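Local coordinates for protein cellulase (Bacteroides salanitronis, PDB 6WQY) that probably hydrolyses internal beta-1,4-glucan linkages of cellulose and related polysaccharides, this chain being the family 5 glycoside hydrolase domain of a longer protein, at residues V168-N173 with P304-E309; E233-P238 with L246-H251; A292-T297 with Y338-F343. One frame throughout, in Å; residues are numbered along the deposited sequence. Where two conformers were deposited one is given.

Interaction 1: residues V168-N173 with P304-E309; sequences VFEAMN and PAYIGE
Y306 OH donates a 2.6 Å hydrogen bond to E170 OE1, meeting the lone pair that points away from the other carboxylate oxygen. OE1 lies at the edge of the tyrosine ring, near its plane, and the carboxylate is tilted 25° from the ring. The two side chains meet at a slant, which brings E170 CG to 3.3 Å from Y306 OH. With Y306 CG placed between its backbone N and carbonyl carbon (chi1 65°), the ring is thrown inward to this meeting point. E170 OE2 is taken up by R76 in a salt bridge and by N118 in a hydrogen bond, so both ends of the carboxylate are held and its rotation is fixed. With an alanine in place of E170, Y306 OH would probably be left without its acceptor, and R76 and N118 without the carboxylate they share. The two residues stand on strands 167-170 and 305-310, the fourth and seventh of a closed parallel eight-stranded TIM barrel, and as these strands are not neighbours the side chains reach across its interior. G308 suits this space, since a CB there would stand 3.4 Å from Y306 CE2. Nearer the C-terminal strand ends, where family 5 enzymes carry their catalytic carboxylates, N173 and E309 meet through a water. It accepts from N173 ND2 at 2.9 Å and donates to E309 OE2 at 2.8 Å. N173 OD1 lies 3.7 Å from E309 OE2, and R76 serves both acceptors, NH2 bonding to OD1 and NH1 forming a salt bridge with OE2. E309 OE1 has its own partner in Y253 OH.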
loop_
_atom_site.group_PDB
_atom_site.type_symbol
_atom_site.label_atom_id
_atom_site.label_comp_id
_atom_site.label_asym_id
_atom_site.label_seq_id
_atom_site.Cartn_x
_atom_site.Cartn_y
_atom_site.Cartn_z
ATOM N N VAL A 168 10.129 3.357 4.438
ATOM C CA VAL A 168 8.951 3.326 5.301
ATOM C C VAL A 168 8.611 1.872 5.607
ATOM O O VAL A 168 8.706 1.010 4.727
ATOM C CB VAL A 168 7.770 3.979 4.550
ATOM C CG1 VAL A 168 6.453 3.844 5.307
ATOM C CG2 VAL A 168 8.060 5.431 4.229
ATOM N N PHE A 169 8.196 1.601 6.848
ATOM C CA PHE A 169 7.638 0.297 7.206
ATOM C C PHE A 169 6.120 0.443 7.354
ATOM O O PHE A 169 5.665 1.340 8.071
ATOM C CB PHE A 169 8.183 -0.208 8.553
ATOM C CG PHE A 169 9.691 -0.341 8.642
ATOM C CD1 PHE A 169 10.510 -0.528 7.539
ATOM C CD2 PHE A 169 10.269 -0.290 9.901
ATOM C CE1 PHE A 169 11.884 -0.653 7.695
ATOM C CE2 PHE A 169 11.636 -0.412 10.060
ATOM C CZ PHE A 169 12.448 -0.599 8.960
ATOM N N GLU A 170 5.358 -0.459 6.724
ATOM C CA GLU A 170 3.899 -0.524 6.821
ATOM C C GLU A 170 3.538 -1.812 7.561
ATOM O O GLU A 170 3.932 -2.896 7.142
ATOM C CB GLU A 170 3.306 -0.511 5.414
ATOM C CG GLU A 170 1.817 -0.744 5.344
ATOM C CD GLU A 170 1.357 -0.899 3.910
ATOM O OE1 GLU A 170 1.331 0.135 3.167
ATOM O OE2 GLU A 170 1.055 -2.037 3.499
ATOM N N ALA A 171 2.784 -1.688 8.655
ATOM C CA ALA A 171 2.656 -2.766 9.635
ATOM C C ALA A 171 2.160 -4.061 9.020
ATOM O O ALA A 171 2.641 -5.147 9.373
ATOM C CB ALA A 171 1.663 -2.324 10.702
ATOM N N MET A 172 1.122 -3.960 8.185
ATOM C CA MET A 172 0.417 -5.093 7.592
ATOM C C MET A 172 -0.448 -4.526 6.482
ATOM O O MET A 172 -0.439 -3.315 6.224
ATOM C CB MET A 172 -0.357 -5.896 8.626
ATOM C CG MET A 172 -1.403 -5.154 9.370
ATOM S SD MET A 172 -1.807 -5.954 10.952
ATOM C CE MET A 172 -0.474 -5.279 11.949
ATOM N N ASN A 173 -1.176 -5.420 5.801
ATOM C CA ASN A 173 -1.866 -5.092 4.557
ATOM C C ASN A 173 -3.368 -4.915 4.774
ATOM O O ASN A 173 -3.786 -3.850 5.248
ATOM C CB ASN A 173 -1.514 -6.128 3.481
ATOM C CG ASN A 173 -2.148 -5.794 2.163
ATOM O OD1 ASN A 173 -2.160 -4.629 1.770
ATOM N ND2 ASN A 173 -2.703 -6.791 1.485
ATOM N N PRO A 304 -1.086 12.437 8.727
ATOM C CA PRO A 304 -0.885 12.080 7.315
ATOM C C PRO A 304 -1.557 10.762 6.975
ATOM O O PRO A 304 -1.803 9.920 7.838
ATOM C CB PRO A 304 0.641 11.983 7.174
ATOM C CG PRO A 304 1.138 11.702 8.547
ATOM C CD PRO A 304 0.145 12.268 9.523
ATOM N N ALA A 305 -1.830 10.590 5.682
ATOM C CA ALA A 305 -2.462 9.378 5.185
ATOM C C ALA A 305 -2.038 9.157 3.747
ATOM O O ALA A 305 -1.744 10.108 3.020
ATOM C CB ALA A 305 -3.988 9.483 5.269
ATOM N N TYR A 306 -2.050 7.890 3.319
ATOM C CA TYR A 306 -1.684 7.565 1.951
ATOM C C TYR A 306 -2.593 6.478 1.410
ATOM O O TYR A 306 -3.180 5.694 2.149
ATOM C CB TYR A 306 -0.215 7.157 1.798
ATOM C CG TYR A 306 0.208 5.876 2.502
ATOM C CD1 TYR A 306 0.456 5.861 3.863
ATOM C CD2 TYR A 306 0.395 4.691 1.798
ATOM C CE1 TYR A 306 0.868 4.707 4.510
ATOM C CE2 TYR A 306 0.807 3.533 2.431
ATOM C CZ TYR A 306 1.052 3.539 3.796
ATOM O OH TYR A 306 1.486 2.422 4.468
ATOM N N ILE A 307 -2.711 6.458 0.087
ATOM C CA ILE A 307 -3.516 5.471 -0.631
ATOM C C ILE A 307 -2.520 4.428 -1.129
ATOM O O ILE A 307 -1.882 4.579 -2.177
ATOM C CB ILE A 307 -4.325 6.118 -1.752
ATOM C CG1 ILE A 307 -5.318 7.145 -1.192
ATOM C CG2 ILE A 307 -5.051 5.058 -2.558
ATOM C CD1 ILE A 307 -5.769 8.156 -2.194
ATOM N N GLY A 308 -2.350 3.370 -0.343
ATOM C CA GLY A 308 -1.333 2.374 -0.610
ATOM C C GLY A 308 -1.585 1.535 -1.843
ATOM O O GLY A 308 -0.637 0.942 -2.370
ATOM N N GLU A 309 -2.845 1.447 -2.291
ATOM C CA GLU A 309 -3.194 0.782 -3.536
ATOM C C GLU A 309 -4.387 1.504 -4.157
ATOM O O GLU A 309 -5.353 1.831 -3.455
ATOM C CB GLU A 309 -3.579 -0.685 -3.339
ATOM C CG GLU A 309 -2.502 -1.552 -2.748
ATOM C CD GLU A 309 -2.905 -3.011 -2.561
ATOM O OE1 GLU A 309 -3.913 -3.450 -3.176
ATOM O OE2 GLU A 309 -2.186 -3.721 -1.798
HETATM O O HOH W 1 -3.763 -5.859 -1.050
#

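Interaction 2: residues E233-P238 with L246-H251; sequences ENFVLP and LMVAVH
V248 rests against the ring of F235 with both its methyls, and this is the tight part of the contact, V248 itself being buried. CG1 sits over the middle of one ring face, 4.3 Å from the centroid of F235 and 5° off the ring normal, which meets the geometry of a CH-pi contact. V248 CG2 stands on the same side of the ring, displaced toward its CE1-CZ margin, 3.6 Å from F235 CE1. The two side chains come from opposite directions, F235 reaching inward because its CG is anti to its backbone N (chi1 173°). A second close fit joins L246 to P238, where the methyl L246 CD1 lies 3.5 Å from P238 O and 3.9 Å from P238 CB, its side chain lying aslant to the proline ring. The solvent side is looser in extent: L237, partly exposed, touches through one methyl at a single pair, L237 CD1 to L246 CB at 4.0 Å, against several close atoms at V248 and L246. The same CD1 lies in the plane of the F235 ring, at its edge. The whole contact belongs to one beta-alpha-beta crossover of the TIM barrel: residues 235-238 carry the chain out of helix 228-234 and lie over the outer side of strand 246-251. N197 of helix 191-209 bonds to N234 O and V236 N, fixing the start of this connection. Every side-chain pair across the two segments is carbon against carbon, which implies that between them the fit rests on apolar shape and burial, while N197 supplies directional bonds from outside.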
loop_
_atom_site.group_PDB
_atom_site.type_symbol
_atom_site.label_atom_id
_atom_site.label_comp_id
_atom_site.label_asym_id
_atom_site.label_seq_id
_atom_site.Cartn_x
_atom_site.Cartn_y
_atom_site.Cartn_z
ATOM N N GLU A 233 -14.029 5.565 10.840
ATOM C CA GLU A 233 -14.918 5.303 11.967
ATOM C C GLU A 233 -14.223 4.628 13.140
ATOM O O GLU A 233 -14.601 4.882 14.294
ATOM C CB GLU A 233 -16.099 4.445 11.496
ATOM C CG GLU A 233 -16.983 5.161 10.468
ATOM C CD GLU A 233 -17.851 4.230 9.633
ATOM O OE1 GLU A 233 -17.817 3.000 9.848
ATOM O OE2 GLU A 233 -18.572 4.743 8.746
ATOM N N ASN A 234 -13.234 3.779 12.904
ATOM C CA ASN A 234 -12.737 2.892 13.949
ATOM C C ASN A 234 -11.238 2.923 14.178
ATOM O O ASN A 234 -10.788 2.413 15.218
ATOM C CB ASN A 234 -13.167 1.438 13.691
ATOM C CG ASN A 234 -14.649 1.318 13.451
ATOM O OD1 ASN A 234 -15.097 1.101 12.307
ATOM N ND2 ASN A 234 -15.410 1.469 14.488
ATOM N N PHE A 235 -10.440 3.459 13.266
ATOM C CA PHE A 235 -8.993 3.512 13.458
ATOM C C PHE A 235 -8.647 4.439 14.616
ATOM O O PHE A 235 -9.243 5.507 14.773
ATOM C CB PHE A 235 -8.349 4.014 12.159
ATOM C CG PHE A 235 -6.873 4.286 12.255
ATOM C CD1 PHE A 235 -6.428 5.518 12.665
ATOM C CD2 PHE A 235 -5.936 3.336 11.870
ATOM C CE1 PHE A 235 -5.079 5.801 12.742
ATOM C CE2 PHE A 235 -4.588 3.611 11.933
ATOM C CZ PHE A 235 -4.154 4.843 12.376
ATOM N N VAL A 236 -7.656 4.035 15.406
ATOM C CA VAL A 236 -7.097 4.853 16.474
ATOM C C VAL A 236 -5.603 4.992 16.214
ATOM O O VAL A 236 -4.898 3.992 16.080
ATOM C CB VAL A 236 -7.351 4.234 17.863
ATOM C CG1 VAL A 236 -6.637 5.056 18.943
ATOM C CG2 VAL A 236 -8.844 4.133 18.147
ATOM N N LEU A 237 -5.121 6.215 16.146
ATOM C CA LEU A 237 -3.700 6.436 15.896
ATOM C C LEU A 237 -2.889 5.909 17.070
ATOM O O LEU A 237 -3.172 6.269 18.210
ATOM C CB LEU A 237 -3.443 7.928 15.726
ATOM C CG LEU A 237 -2.081 8.308 15.153
ATOM C CD1 LEU A 237 -1.936 7.865 13.712
ATOM C CD2 LEU A 237 -1.865 9.821 15.277
ATOM N N PRO A 238 -1.878 5.070 16.836
ATOM C CA PRO A 238 -1.056 4.590 17.949
ATOM C C PRO A 238 -0.339 5.732 18.640
ATOM O O PRO A 238 -0.054 6.776 18.031
ATOM C CB PRO A 238 -0.038 3.665 17.274
ATOM C CG PRO A 238 -0.746 3.188 16.043
ATOM C CD PRO A 238 -1.544 4.380 15.571
ATOM N N LEU A 246 3.608 8.714 11.900
ATOM C CA LEU A 246 2.670 7.636 11.625
ATOM C C LEU A 246 1.681 8.102 10.570
ATOM O O LEU A 246 1.060 9.160 10.714
ATOM C CB LEU A 246 1.904 7.206 12.872
ATOM C CG LEU A 246 2.754 6.706 14.027
ATOM C CD1 LEU A 246 1.844 6.287 15.175
ATOM C CD2 LEU A 246 3.689 5.579 13.636
ATOM N N MET A 247 1.525 7.295 9.518
ATOM C CA MET A 247 0.661 7.622 8.389
ATOM C C MET A 247 -0.431 6.567 8.269
ATOM O O MET A 247 -0.136 5.367 8.331
ATOM C CB MET A 247 1.462 7.675 7.073
ATOM C CG MET A 247 2.758 8.474 7.153
ATOM S SD MET A 247 3.628 8.635 5.601
ATOM C CE MET A 247 4.098 6.937 5.301
ATOM N N VAL A 248 -1.674 7.003 8.107
ATOM C CA VAL A 248 -2.800 6.083 7.958
ATOM C C VAL A 248 -2.830 5.556 6.532
ATOM O O VAL A 248 -2.889 6.329 5.571
ATOM C CB VAL A 248 -4.118 6.786 8.290
ATOM C CG1 VAL A 248 -5.286 5.815 8.232
ATOM C CG2 VAL A 248 -4.045 7.458 9.664
ATOM N N ALA A 249 -2.823 4.238 6.387
ATOM C CA ALA A 249 -2.860 3.587 5.085
ATOM C C ALA A 249 -4.281 3.161 4.748
ATOM O O ALA A 249 -4.916 2.473 5.543
ATOM C CB ALA A 249 -1.963 2.345 5.103
ATOM N N VAL A 250 -4.768 3.544 3.552
ATOM C CA VAL A 250 -6.031 3.048 3.015
ATOM C C VAL A 250 -5.793 2.557 1.592
ATOM O O VAL A 250 -4.823 2.931 0.938
ATOM C CB VAL A 250 -7.161 4.096 3.046
ATOM C CG1 VAL A 250 -7.497 4.479 4.478
ATOM C CG2 VAL A 250 -6.816 5.310 2.218
ATOM N N HIS A 251 -6.714 1.734 1.100
ATOM C CA HIS A 251 -6.718 1.314 -0.300
ATOM C C HIS A 251 -8.005 1.807 -0.943
ATOM O O HIS A 251 -9.039 1.926 -0.274
ATOM C CB HIS A 251 -6.603 -0.212 -0.444
ATOM C CG HIS A 251 -5.302 -0.761 0.062
ATOM N ND1 HIS A 251 -5.025 -2.108 0.137
ATOM C CD2 HIS A 251 -4.190 -0.134 0.504
ATOM C CE1 HIS A 251 -3.799 -2.287 0.610
ATOM N NE2 HIS A 251 -3.265 -1.104 0.845
#

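Interaction 3: residues A292-T297 with Y338-F343; sequences AKMKET and YGMPPF
Aliphatic contacts to an aromatic ring centre on Y338, whose ring touches helix 284-299 along one side. Its CE1 comes within 3.6 Å of A292 CA and 3.8 Å of A292 CB, so the small alanine lets the ring approach the helix backbone itself. The next turn adds K295: its CB lies at the ring edge in the ring plane, and K295 CD is 3.7 Å from Y338 CD1, the lysine chain running at about a right angle to the tyrosine. Y338 CG is anti to its carbonyl carbon (chi1 -73°), which turns the ring out to this helix, where T288 and F291 also touch it. Backbone geometry explains how Y338 comes to be there. It follows helix 318-337, and G339, with phi 93°, is the C-prime residue of a Schellman motif that ends this helix; M340 N returns to the carbonyl five residues earlier. At this positive phi a CB would collide with Y338 O, which explains the glycine. That oxygen is buried by the contact and has no partner in the model. In the barrel the turn leads on to strand 342-346, the eighth, while helix 284-299 precedes the seventh, so the contact joins the helical layer outside two adjacent strands. The sulfur contact lies deeper. M340 SD is 3.7 Å from M294 CB, and M340 CE is equally close to that atom, the two methionine chains crossing at about a right angle. M294, bent at both chi2 and chi3, also touches A305, I228 and V232, and M340 reaches I307 and F291. The charged end of K295 points away from Y338: NZ forms a salt bridge with D300.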
loop_
_atom_site.group_PDB
_atom_site.type_symbol
_atom_site.label_atom_id
_atom_site.label_comp_id
_atom_site.label_asym_id
_atom_site.label_seq_id
_atom_site.Cartn_x
_atom_site.Cartn_y
_atom_site.Cartn_z
ATOM N N ALA A 292 -12.852 13.117 0.926
ATOM C CA ALA A 292 -13.222 14.157 1.883
ATOM C C ALA A 292 -13.297 13.604 3.298
ATOM O O ALA A 292 -12.985 14.320 4.262
ATOM C CB ALA A 292 -14.551 14.792 1.481
ATOM N N LYS A 293 -13.717 12.344 3.457
ATOM C CA LYS A 293 -13.745 11.750 4.795
ATOM C C LYS A 293 -12.337 11.636 5.353
ATOM O O LYS A 293 -12.095 11.933 6.531
ATOM C CB LYS A 293 -14.418 10.376 4.749
ATOM C CG LYS A 293 -15.876 10.408 4.345
ATOM C CD LYS A 293 -16.471 9.022 4.171
ATOM C CE LYS A 293 -17.920 9.091 3.748
ATOM N NZ LYS A 293 -18.466 7.755 3.363
ATOM N N MET A 294 -11.392 11.206 4.515
ATOM C CA MET A 294 -10.006 11.107 4.953
ATOM C C MET A 294 -9.436 12.479 5.293
ATOM O O MET A 294 -8.681 12.626 6.266
ATOM C CB MET A 294 -9.154 10.462 3.858
ATOM C CG MET A 294 -9.452 8.990 3.629
ATOM S SD MET A 294 -9.121 7.922 5.073
ATOM C CE MET A 294 -7.336 8.037 5.144
ATOM N N LYS A 295 -9.792 13.500 4.505
ATOM C CA LYS A 295 -9.284 14.842 4.770
ATOM C C LYS A 295 -9.847 15.390 6.076
ATOM O O LYS A 295 -9.117 15.996 6.865
ATOM C CB LYS A 295 -9.624 15.765 3.602
ATOM C CG LYS A 295 -9.158 17.194 3.804
ATOM C CD LYS A 295 -9.460 18.058 2.585
ATOM C CE LYS A 295 -9.457 19.541 2.936
ATOM N NZ LYS A 295 -8.122 19.989 3.397
ATOM N N GLU A 296 -11.140 15.176 6.326
ATOM C CA GLU A 296 -11.772 15.707 7.531
ATOM C C GLU A 296 -11.272 15.000 8.785
ATOM O O GLU A 296 -11.045 15.643 9.819
ATOM C CB GLU A 296 -13.294 15.568 7.414
ATOM C CG GLU A 296 -14.057 15.762 8.722
ATOM C CD GLU A 296 -15.565 15.692 8.533
ATOM O OE1 GLU A 296 -16.065 16.245 7.531
ATOM O OE2 GLU A 296 -16.245 15.075 9.380
ATOM N N THR A 297 -11.099 13.676 8.719
ATOM C CA THR A 297 -10.760 12.909 9.905
ATOM C C THR A 297 -9.268 12.931 10.197
ATOM O O THR A 297 -8.871 12.963 11.368
ATOM C CB THR A 297 -11.257 11.469 9.750
ATOM O OG1 THR A 297 -12.683 11.478 9.577
ATOM C CG2 THR A 297 -10.892 10.634 10.964
ATOM N N TYR A 338 -6.808 16.175 -1.831
ATOM C CA TYR A 338 -7.276 15.770 -0.508
ATOM C C TYR A 338 -6.143 15.285 0.387
ATOM O O TYR A 338 -6.406 14.745 1.471
ATOM C CB TYR A 338 -8.388 14.724 -0.622
ATOM C CG TYR A 338 -9.697 15.319 -1.086
ATOM C CD1 TYR A 338 -10.608 15.826 -0.176
ATOM C CD2 TYR A 338 -10.015 15.407 -2.446
ATOM C CE1 TYR A 338 -11.807 16.394 -0.593
ATOM C CE2 TYR A 338 -11.208 15.967 -2.867
ATOM C CZ TYR A 338 -12.101 16.459 -1.938
ATOM O OH TYR A 338 -13.289 17.017 -2.368
ATOM N N GLY A 339 -4.890 15.425 -0.046
ATOM C CA GLY A 339 -3.757 15.283 0.852
ATOM C C GLY A 339 -3.105 13.928 0.956
ATOM O O GLY A 339 -2.358 13.697 1.913
ATOM N N MET A 340 -3.320 13.027 -0.005
ATOM C CA MET A 340 -2.828 11.653 0.101
ATOM C C MET A 340 -2.031 11.249 -1.133
ATOM O O MET A 340 -2.514 11.431 -2.261
ATOM C CB MET A 340 -4.019 10.698 0.250
ATOM C CG MET A 340 -4.790 10.899 1.542
ATOM S SD MET A 340 -6.274 9.878 1.632
ATOM C CE MET A 340 -7.377 10.840 0.588
ATOM N N PRO A 341 -0.828 10.701 -0.982
ATOM C CA PRO A 341 -0.114 10.164 -2.153
ATOM C C PRO A 341 -0.737 8.855 -2.598
ATOM O O PRO A 341 -0.985 7.979 -1.768
ATOM C CB PRO A 341 1.313 9.935 -1.637
ATOM C CG PRO A 341 1.190 9.836 -0.158
ATOM C CD PRO A 341 -0.009 10.651 0.250
ATOM N N PRO A 342 -0.999 8.692 -3.909
ATOM C CA PRO A 342 -1.551 7.430 -4.413
ATOM C C PRO A 342 -0.472 6.513 -4.957
ATOM O O PRO A 342 0.473 6.970 -5.616
ATOM C CB PRO A 342 -2.470 7.906 -5.541
ATOM C CG PRO A 342 -1.723 9.103 -6.120
ATOM C CD PRO A 342 -1.005 9.754 -4.941
ATOM N N PHE A 343 -0.631 5.203 -4.712
ATOM C CA PHE A 343 0.279 4.167 -5.197
ATOM C C PHE A 343 -0.489 3.243 -6.136
ATOM O O PHE A 343 -1.378 2.502 -5.701
ATOM C CB PHE A 343 0.863 3.357 -4.035
ATOM C CG PHE A 343 1.914 4.094 -3.232
ATOM C CD1 PHE A 343 1.568 5.166 -2.411
ATOM C CD2 PHE A 343 3.232 3.702 -3.287
ATOM C CE1 PHE A 343 2.546 5.843 -1.682
ATOM C CE2 PHE A 343 4.208 4.365 -2.557
ATOM C CZ PHE A 343 3.860 5.433 -1.752
#

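In the fold
Going from the N terminus, interaction 1 opens on the fourth barrel strand. Interaction 2 then opens and closes within its span, with seven residues between its segments. Interaction 3 opens at 292-297 before interaction 1 closes on strand 305-310, and closes at 338-343, so these two cross, while interactions 2 and 3 follow in series. Strands 246-251, 305-310 and 342-346, one from each interaction, lie side by side: Y306 N is 2.9 Å from V248 O, and I307 N is 3.0 Å from P341 O, both probable hydrogen bonds. Interaction 1 spans the barrel interior, interaction 2 packs the connection after helix 228-234 on the sixth strand, and interaction 3 packs helix 284-299 on the turn into the eighth.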